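Local coordinates for protein putative secreted endoglycosylceramidase (Rhodococcus hoagii, PDB 6JYZ) that probably hydrolyses O-glycosidic bonds as a glycoside hydrolase family 5 enzyme, acting as an endogalactosylceramidase on galactosyl-type glycolipids, at residues W268-R279 against I313-Y321; A413-F424 against A467-T475. All coordinates share one frame; numbering follows the deposited sequence.

Overall arrangement
After two short N-terminal strands (25-28 and 31-34) the chain builds the (beta/alpha)8 barrel of family 5. Interaction 1 falls late in it: after strand 259-262, segment 268-279 runs on through a loop, strand 287-289 follows, and helix 307-321 returns to pack on that segment, closing a loop of 33 residues. Interaction 2 opens only after this, in the all-beta C-terminal region, where 413-424 and 467-475 close a loop of 42 residues without helix. The two are in series and neither nest nor cross; the centres of interactions 1 and 2 are about 29 Å apart, and the nearest atoms of interactions 1 and 2 about 12 Å. Interaction 1 ties two successive barrel connections together, interaction 2 two sheets of the C-terminal region.

Interaction 1 (W268-R279 against I313-Y321); sequences WSAFGFDALPPR and IAVAAADWY. With IPA (isopropyl alcohol), chain D.
The hydroxyl of Y321 donates to P277 O over 2.7 Å, in the carbonyl plane and on a lone pair, so the phenol holds the loop at P277, just before P278. In the second hydrogen bond R279 NH1 reaches W320 O at 2.9 Å with an N-H...O angle of 154°, and the acceptor lies in the guanidinium plane.

Stacking comes from the same arginine. Its chain, bent at chi3 (-67°), lays the guanidinium flat on the W320 indole, planes 8° apart, with CZ off-centre over the five-membered ring. R279 CG sits over the six-membered ring, 3.4 Å from its centroid, as a CH-pi contact.

In the family's (beta/alpha)8 barrel, helix 307-321 follows strand 287-289, and the loop through 268-279 leads into that strand; L276, A317 and Y321 all rest on F289.

Apolar packing fills the remainder. L276 CD1 wedges between A317 CB at 3.8 Å and W320 CE3 at 3.6 Å. Further along, W268 CH2 meets I313 CG2 at 3.8 Å, and the indole also touches A314 and A317. A molecule of isopropyl alcohol, probably from the crystallisation liquor, makes a weak hydrogen bond to D274 O next to W268.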
loop_
_atom_site.group_PDB
_atom_site.type_symbol
_atom_site.label_atom_id
_atom_site.label_comp_id
_atom_site.label_asym_id
_atom_site.label_seq_id
_atom_site.Cartn_x
_atom_site.Cartn_y
_atom_site.Cartn_z
ATOM N N TRP A 268 8.051 -11.417 4.258
ATOM C CA TRP A 268 8.685 -10.183 4.764
ATOM C C TRP A 268 7.810 -9.542 5.806
ATOM O O TRP A 268 8.325 -8.962 6.789
ATOM C CB TRP A 268 8.920 -9.215 3.588
ATOM C CG TRP A 268 9.849 -8.079 3.952
ATOM C CD1 TRP A 268 9.619 -7.056 4.852
ATOM C CD2 TRP A 268 11.164 -7.877 3.434
ATOM N NE1 TRP A 268 10.739 -6.240 4.918
ATOM C CE2 TRP A 268 11.693 -6.724 4.076
ATOM C CE3 TRP A 268 11.942 -8.516 2.477
ATOM C CZ2 TRP A 268 12.970 -6.234 3.774
ATOM C CZ3 TRP A 268 13.215 -8.037 2.182
ATOM C CH2 TRP A 268 13.724 -6.912 2.845
ATOM N N SER A 269 6.493 -9.613 5.657
ATOM C CA SER A 269 5.579 -9.005 6.618
ATOM C C SER A 269 5.550 -9.688 7.960
ATOM O O SER A 269 4.905 -9.112 8.884
ATOM C CB SER A 269 4.161 -8.984 6.065
ATOM O OG SER A 269 4.164 -8.214 4.885
ATOM N N ALA A 270 6.131 -10.884 8.090
ATOM C CA ALA A 270 6.211 -11.573 9.389
ATOM C C ALA A 270 7.625 -11.627 9.938
ATOM O O ALA A 270 7.784 -11.893 11.146
ATOM C CB ALA A 270 5.691 -12.988 9.183
ATOM N N PHE A 271 8.655 -11.385 9.148
ATOM C CA PHE A 271 10.025 -11.554 9.605
ATOM C C PHE A 271 10.861 -10.302 9.437
ATOM O O PHE A 271 11.953 -10.232 10.057
ATOM C CB PHE A 271 10.733 -12.675 8.817
ATOM C CG PHE A 271 10.136 -14.029 9.129
ATOM C CD1 PHE A 271 10.499 -14.662 10.341
ATOM C CD2 PHE A 271 9.076 -14.558 8.418
ATOM C CE1 PHE A 271 9.918 -15.889 10.666
ATOM C CE2 PHE A 271 8.460 -15.757 8.790
ATOM C CZ PHE A 271 8.927 -16.399 9.919
ATOM N N GLY A 272 10.474 -9.330 8.598
ATOM C CA GLY A 272 11.267 -8.137 8.417
ATOM C C GLY A 272 12.351 -8.294 7.373
ATOM O O GLY A 272 13.177 -7.394 7.178
ATOM N N PHE A 273 12.408 -9.462 6.730
ATOM C CA PHE A 273 13.339 -9.750 5.651
ATOM C C PHE A 273 12.809 -11.015 4.954
ATOM O O PHE A 273 11.954 -11.696 5.488
ATOM C CB PHE A 273 14.803 -9.920 6.146
ATOM C CG PHE A 273 14.985 -11.124 7.044
ATOM C CD1 PHE A 273 14.684 -11.037 8.389
ATOM C CD2 PHE A 273 15.500 -12.313 6.542
ATOM C CE1 PHE A 273 14.899 -12.128 9.247
ATOM C CE2 PHE A 273 15.747 -13.391 7.401
ATOM C CZ PHE A 273 15.384 -13.303 8.715
ATOM N N ASP A 274 13.427 -11.335 3.809
ATOM C CA ASP A 274 13.010 -12.490 3.006
ATOM C C ASP A 274 14.033 -12.631 1.901
ATOM O O ASP A 274 14.886 -11.757 1.696
ATOM C CB ASP A 274 11.637 -12.196 2.390
ATOM C CG ASP A 274 10.911 -13.354 1.848
ATOM O OD1 ASP A 274 11.375 -14.499 1.860
ATOM O OD2 ASP A 274 9.735 -13.032 1.440
ATOM N N ALA A 275 13.997 -13.759 1.214
ATOM C CA ALA A 275 14.656 -13.901 -0.093
ATOM C C ALA A 275 14.030 -12.876 -1.028
ATOM O O ALA A 275 12.882 -12.452 -0.863
ATOM C CB ALA A 275 14.425 -15.292 -0.628
ATOM N N LEU A 276 14.800 -12.402 -1.981
ATOM C CA LEU A 276 14.410 -11.323 -2.886
ATOM C C LEU A 276 14.088 -11.882 -4.275
ATOM O O LEU A 276 14.891 -12.645 -4.839
ATOM C CB LEU A 276 15.517 -10.285 -2.997
ATOM C CG LEU A 276 15.809 -9.521 -1.721
ATOM C CD1 LEU A 276 16.914 -8.531 -1.874
ATOM C CD2 LEU A 276 14.553 -8.776 -1.193
ATOM N N PRO A 277 12.972 -11.512 -4.905
ATOM C CA PRO A 277 12.759 -11.818 -6.318
ATOM C C PRO A 277 13.971 -11.451 -7.163
ATOM O O PRO A 277 14.484 -10.332 -7.066
ATOM C CB PRO A 277 11.516 -10.964 -6.700
ATOM C CG PRO A 277 10.759 -10.913 -5.355
ATOM C CD PRO A 277 11.876 -10.716 -4.347
ATOM N N PRO A 278 14.534 -12.362 -7.961
ATOM C CA PRO A 278 15.791 -12.065 -8.653
ATOM C C PRO A 278 15.677 -10.827 -9.525
ATOM O O PRO A 278 14.684 -10.580 -10.185
ATOM C CB PRO A 278 16.013 -13.338 -9.453
ATOM C CG PRO A 278 15.384 -14.440 -8.578
ATOM C CD PRO A 278 14.156 -13.806 -7.999
ATOM N N ARG A 279 16.757 -10.055 -9.492
ATOM C CA ARG A 279 16.847 -8.768 -10.188
ATOM C C ARG A 279 16.554 -8.875 -11.652
ATOM O O ARG A 279 15.969 -7.904 -12.211
ATOM C CB ARG A 279 18.329 -8.280 -10.233
ATOM C CG ARG A 279 18.803 -7.813 -8.888
ATOM C CD ARG A 279 20.114 -7.022 -9.030
ATOM N NE ARG A 279 21.390 -7.577 -9.437
ATOM C CZ ARG A 279 22.522 -6.982 -9.038
ATOM N NH1 ARG A 279 22.455 -5.874 -8.310
ATOM N NH2 ARG A 279 23.704 -7.476 -9.368
ATOM N N ILE A 313 17.493 -3.005 6.526
ATOM C CA ILE A 313 17.429 -4.184 5.666
ATOM C C ILE A 313 16.705 -3.850 4.369
ATOM O O ILE A 313 17.145 -4.187 3.287
ATOM C CB ILE A 313 16.703 -5.301 6.436
ATOM C CG1 ILE A 313 17.542 -5.758 7.645
ATOM C CG2 ILE A 313 16.448 -6.470 5.492
ATOM C CD1 ILE A 313 16.774 -6.641 8.642
ATOM N N ALA A 314 15.568 -3.140 4.490
ATOM C CA ALA A 314 14.795 -2.786 3.304
ATOM C C ALA A 314 15.558 -1.841 2.379
ATOM O O ALA A 314 15.487 -1.952 1.163
ATOM C CB ALA A 314 13.479 -2.163 3.728
ATOM N N VAL A 315 16.282 -0.876 2.973
ATOM C CA VAL A 315 17.061 0.082 2.199
ATOM C C VAL A 315 18.199 -0.653 1.461
ATOM O O VAL A 315 18.466 -0.387 0.288
ATOM C CB VAL A 315 17.627 1.172 3.140
ATOM C CG1 VAL A 315 18.743 2.004 2.490
ATOM C CG2 VAL A 315 16.525 2.090 3.621
ATOM N N ALA A 316 18.848 -1.624 2.136
ATOM C CA ALA A 316 19.900 -2.371 1.455
ATOM C C ALA A 316 19.347 -3.215 0.318
ATOM O O ALA A 316 19.942 -3.334 -0.753
ATOM C CB ALA A 316 20.637 -3.266 2.444
ATOM N N ALA A 317 18.168 -3.806 0.517
ATOM C CA ALA A 317 17.522 -4.607 -0.550
ATOM C C ALA A 317 17.177 -3.706 -1.743
ATOM O O ALA A 317 17.431 -4.036 -2.886
ATOM C CB ALA A 317 16.288 -5.290 0.014
ATOM N N ALA A 318 16.577 -2.512 -1.464
ATOM C CA ALA A 318 16.221 -1.614 -2.567
ATOM C C ALA A 318 17.472 -1.182 -3.306
ATOM O O ALA A 318 17.470 -1.093 -4.548
ATOM C CB ALA A 318 15.486 -0.384 -2.006
ATOM N N ASP A 319 18.556 -0.962 -2.599
ATOM C CA ASP A 319 19.807 -0.581 -3.259
ATOM C C ASP A 319 20.357 -1.688 -4.135
ATOM O O ASP A 319 20.917 -1.414 -5.198
ATOM C CB ASP A 319 20.802 -0.143 -2.187
ATOM C CG ASP A 319 22.188 0.116 -2.751
ATOM O OD1 ASP A 319 22.310 1.185 -3.403
ATOM O OD2 ASP A 319 23.061 -0.781 -2.616
ATOM N N TRP A 320 20.151 -2.944 -3.752
ATOM C CA TRP A 320 20.546 -4.049 -4.615
ATOM C C TRP A 320 19.829 -4.014 -5.952
ATOM O O TRP A 320 20.382 -4.335 -7.014
ATOM C CB TRP A 320 20.337 -5.376 -3.871
ATOM C CG TRP A 320 20.675 -6.607 -4.672
ATOM C CD1 TRP A 320 21.954 -6.991 -5.022
ATOM C CD2 TRP A 320 19.762 -7.622 -5.072
ATOM N NE1 TRP A 320 21.855 -8.224 -5.628
ATOM C CE2 TRP A 320 20.534 -8.602 -5.738
ATOM C CE3 TRP A 320 18.364 -7.751 -5.072
ATOM C CZ2 TRP A 320 19.993 -9.769 -6.290
ATOM C CZ3 TRP A 320 17.821 -8.914 -5.586
ATOM C CH2 TRP A 320 18.615 -9.915 -6.176
ATOM N N TYR A 321 18.541 -3.630 -5.958
ATOM C CA TYR A 321 17.781 -3.466 -7.152
ATOM C C TYR A 321 18.082 -2.157 -7.868
ATOM O O TYR A 321 17.579 -1.948 -8.991
ATOM C CB TYR A 321 16.265 -3.469 -6.888
ATOM C CG TYR A 321 15.707 -4.797 -6.477
ATOM C CD1 TYR A 321 15.524 -5.805 -7.430
ATOM C CD2 TYR A 321 15.315 -5.011 -5.177
ATOM C CE1 TYR A 321 14.907 -7.012 -7.063
ATOM C CE2 TYR A 321 14.729 -6.219 -4.782
ATOM C CZ TYR A 321 14.537 -7.190 -5.746
ATOM O OH TYR A 321 13.918 -8.366 -5.358
HETATM C C1 IPA D . 18.411 -10.882 1.970
HETATM C C2 IPA D . 17.797 -9.997 2.975
HETATM C C3 IPA D . 18.814 -9.039 3.517
HETATM O O2 IPA D . 16.913 -9.138 2.268
#

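Interaction 2 (A413-F424 against A467-T475). With EDO (1,2-ethanediol), chain F.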
loop_
_atom_site.group_PDB
_atom_site.type_symbol
_atom_site.label_atom_id
_atom_site.label_comp_id
_atom_site.label_asym_id
_atom_site.label_seq_id
_atom_site.Cartn_x
_atom_site.Cartn_y
_atom_site.Cartn_z
ATOM N N ALA A 413 10.417 18.409 -3.569
ATOM C CA ALA A 413 11.492 19.357 -3.308
ATOM C C ALA A 413 12.630 19.067 -4.228
ATOM O O ALA A 413 13.023 17.884 -4.357
ATOM C CB ALA A 413 11.934 19.276 -1.903
ATOM N N PRO A 414 13.192 20.030 -4.954
ATOM C CA PRO A 414 14.255 19.746 -5.910
ATOM C C PRO A 414 15.563 19.414 -5.210
ATOM O O PRO A 414 16.011 20.128 -4.297
ATOM C CB PRO A 414 14.410 21.064 -6.712
ATOM C CG PRO A 414 14.007 22.061 -5.758
ATOM C CD PRO A 414 12.867 21.479 -4.891
ATOM N N GLY A 415 16.227 18.331 -5.567
ATOM C CA GLY A 415 17.512 17.995 -4.967
ATOM C C GLY A 415 17.389 17.833 -3.471
ATOM O O GLY A 415 18.333 18.179 -2.768
ATOM N N LEU A 416 16.319 17.231 -2.922
ATOM C CA LEU A 416 16.202 17.012 -1.497
ATOM C C LEU A 416 17.390 16.217 -0.984
ATOM O O LEU A 416 17.743 15.191 -1.582
ATOM C CB LEU A 416 14.915 16.219 -1.271
ATOM C CG LEU A 416 14.530 15.972 0.157
ATOM C CD1 LEU A 416 14.149 17.259 0.914
ATOM C CD2 LEU A 416 13.356 14.987 0.180
ATOM N N THR A 417 17.979 16.651 0.130
ATOM C CA THR A 417 19.096 15.922 0.737
ATOM C C THR A 417 18.794 15.441 2.132
ATOM O O THR A 417 19.412 14.423 2.523
ATOM C CB THR A 417 20.413 16.704 0.689
ATOM O OG1 THR A 417 20.173 17.912 1.400
ATOM C CG2 THR A 417 20.907 16.975 -0.725
ATOM N N GLU A 418 17.970 16.105 2.922
ATOM C CA GLU A 418 17.767 15.689 4.286
ATOM C C GLU A 418 16.362 16.070 4.691
ATOM O O GLU A 418 15.873 17.161 4.359
ATOM C CB GLU A 418 18.734 16.448 5.201
ATOM C CG GLU A 418 20.163 16.005 5.123
ATOM C CD GLU A 418 21.107 16.668 6.129
ATOM O OE1 GLU A 418 20.631 17.110 7.202
ATOM O OE2 GLU A 418 22.326 16.726 5.823
ATOM N N VAL A 419 15.723 15.213 5.452
ATOM C CA VAL A 419 14.438 15.416 6.029
ATOM C C VAL A 419 14.499 15.039 7.494
ATOM O O VAL A 419 14.939 13.908 7.805
ATOM C CB VAL A 419 13.347 14.547 5.335
ATOM C CG1 VAL A 419 11.995 14.822 5.922
ATOM C CG2 VAL A 419 13.352 14.810 3.845
ATOM N N ALA A 420 14.081 15.918 8.374
ATOM C CA ALA A 420 14.126 15.704 9.814
ATOM C C ALA A 420 12.885 16.282 10.433
ATOM O O ALA A 420 12.030 16.928 9.780
ATOM C CB ALA A 420 15.399 16.294 10.398
ATOM N N THR A 421 12.677 16.041 11.743
ATOM C CA THR A 421 11.506 16.523 12.421
ATOM C C THR A 421 11.400 18.069 12.338
ATOM O O THR A 421 10.301 18.566 12.095
ATOM C CB THR A 421 11.484 16.078 13.881
ATOM O OG1 THR A 421 11.413 14.642 13.815
ATOM C CG2 THR A 421 10.251 16.556 14.577
ATOM N N GLU A 422 12.529 18.728 12.413
ATOM C CA GLU A 422 12.569 20.203 12.371
ATOM C C GLU A 422 12.545 20.760 10.970
ATOM O O GLU A 422 12.565 21.991 10.847
ATOM C CB GLU A 422 13.842 20.688 13.050
ATOM C CG GLU A 422 15.123 20.059 12.505
ATOM C CD GLU A 422 15.677 18.678 12.993
ATOM O OE1 GLU A 422 14.918 17.710 13.640
ATOM O OE2 GLU A 422 16.939 18.517 12.748
ATOM N N GLY A 423 12.603 19.979 9.921
ATOM C CA GLY A 423 12.410 20.502 8.581
ATOM C C GLY A 423 13.313 19.804 7.598
ATOM O O GLY A 423 13.710 18.637 7.773
ATOM N N PHE A 424 13.620 20.431 6.471
ATOM C CA PHE A 424 14.243 19.750 5.342
ATOM C C PHE A 424 15.174 20.650 4.583
ATOM O O PHE A 424 15.093 21.901 4.772
ATOM C CB PHE A 424 13.209 19.115 4.364
ATOM C CG PHE A 424 12.217 20.142 3.805
ATOM C CD1 PHE A 424 11.073 20.515 4.467
ATOM C CD2 PHE A 424 12.511 20.695 2.571
ATOM C CE1 PHE A 424 10.206 21.455 3.910
ATOM C CE2 PHE A 424 11.630 21.637 2.014
ATOM C CZ PHE A 424 10.513 22.023 2.670
ATOM N N ALA A 467 13.332 27.359 -5.207
ATOM C CA ALA A 467 14.732 27.159 -4.887
ATOM C C ALA A 467 15.542 27.284 -6.162
ATOM O O ALA A 467 15.038 26.952 -7.247
ATOM C CB ALA A 467 14.910 25.761 -4.267
ATOM N N ALA A 468 16.821 27.637 -6.008
ATOM C CA ALA A 468 17.743 27.747 -7.134
ATOM C C ALA A 468 19.156 27.491 -6.656
ATOM O O ALA A 468 20.109 28.205 -6.932
ATOM C CB ALA A 468 17.577 29.118 -7.762
ATOM N N GLY A 469 19.361 26.419 -5.896
ATOM C CA GLY A 469 20.652 26.109 -5.290
ATOM C C GLY A 469 20.414 25.484 -3.907
ATOM O O GLY A 469 19.358 24.853 -3.678
ATOM N N GLU A 470 21.333 25.664 -2.983
ATOM C CA GLU A 470 21.145 25.165 -1.635
ATOM C C GLU A 470 19.952 25.860 -1.014
ATOM O O GLU A 470 19.838 27.117 -1.116
ATOM C CB GLU A 470 22.359 25.449 -0.762
ATOM C CG GLU A 470 23.577 24.593 -1.079
ATOM C CD GLU A 470 24.676 24.682 -0.008
ATOM O OE1 GLU A 470 24.615 25.581 0.848
ATOM O OE2 GLU A 470 25.581 23.851 -0.077
ATOM N N TYR A 471 19.158 25.192 -0.220
ATOM C CA TYR A 471 18.054 25.776 0.494
ATOM C C TYR A 471 17.704 25.002 1.744
ATOM O O TYR A 471 18.091 23.813 1.841
ATOM C CB TYR A 471 16.806 25.901 -0.385
ATOM C CG TYR A 471 16.268 24.534 -0.807
ATOM C CD1 TYR A 471 15.342 23.849 0.005
ATOM C CD2 TYR A 471 16.745 23.915 -1.939
ATOM C CE1 TYR A 471 14.966 22.540 -0.330
ATOM C CE2 TYR A 471 16.340 22.619 -2.305
ATOM C CZ TYR A 471 15.484 21.960 -1.464
ATOM O OH TYR A 471 15.073 20.676 -1.857
ATOM N N SER A 472 16.989 25.590 2.651
ATOM C CA SER A 472 16.474 24.844 3.779
ATOM C C SER A 472 15.200 25.492 4.233
ATOM O O SER A 472 14.972 26.709 4.073
ATOM C CB SER A 472 17.471 24.686 4.891
ATOM O OG SER A 472 17.792 26.026 5.409
ATOM N N VAL A 473 14.324 24.719 4.840
ATOM C CA VAL A 473 13.090 25.186 5.433
ATOM C C VAL A 473 12.989 24.531 6.783
ATOM O O VAL A 473 12.793 23.281 6.861
ATOM C CB VAL A 473 11.818 24.893 4.595
ATOM C CG1 VAL A 473 10.622 25.471 5.305
ATOM C CG2 VAL A 473 11.977 25.393 3.186
ATOM N N THR A 474 13.168 25.246 7.889
ATOM C CA THR A 474 13.278 24.630 9.202
ATOM C C THR A 474 12.369 25.375 10.160
ATOM O O THR A 474 11.895 26.513 9.986
ATOM C CB THR A 474 14.751 24.270 9.548
ATOM O OG1 THR A 474 15.491 25.460 9.602
ATOM C CG2 THR A 474 15.560 23.435 8.565
ATOM N N THR A 475 11.981 24.693 11.216
ATOM C CA THR A 475 11.430 25.444 12.354
ATOM C C THR A 475 12.475 26.272 13.109
ATOM O O THR A 475 13.656 25.922 13.296
ATOM C CB THR A 475 10.750 24.522 13.355
ATOM O OG1 THR A 475 11.776 23.695 13.833
ATOM C CG2 THR A 475 9.848 23.542 12.621
HETATM C C1 EDO F . 17.465 18.666 8.140
HETATM O O1 EDO F . 18.691 18.918 7.461
HETATM C C2 EDO F . 16.980 19.947 8.646
HETATM O O2 EDO F . 17.957 20.795 9.230
#
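The F424 ring carries V473 over one face, CB lying 4.1 Å from the centroid in a CH-pi contact, and meets the Y471 ring edge to edge, where F424 CE2 and Y471 CE1 are 4.2 Å apart and each lies near the other's plane. P414 O also lies at the edge of the Y471 ring, in its plane. The Y471 hydroxyl donates to P414 O over 2.7 Å, from 43° above the carbonyl plane, and also touches the methyl of A413. F424 and V473 point the same way, side by side.

The backbones join as antiparallel strands. F424 and V473 form a hydrogen-bonded pair, with V473 N to F424 O at 2.9 Å and F424 N to V473 O at 3.0 Å. Next to it G423 and T474 form a non-hydrogen-bonded pair, and T475 N reaches E422 O at 2.8 Å. T474 CA adds a CA-H...O contact of 3.2 Å to that same E422 O.

Together these residues belong to a beta-sandwich-like C-terminal region. The sheet of 416-420, 423-428, 471-475 and 444-447 packs through F424, Y471 and V473 on I432 and Y436 of strand 431-437. A type II turn from A413 to L416 carries the chain from one sheet to the other, and Y471 grips it at P414. A type I turn from A420 to G423 closes the hairpin of 416-420 and 423-428, which has a classic beta bulge where T417 and E418 face R425.

A 1,2-ethanediol, probably from the crystallisation liquor, hydrogen-bonds through O1 to E418 OE1 at 2.7 Å; the molecule is also hydrogen-bonded to R425 NE, and its other end lies beside the T474 methyl.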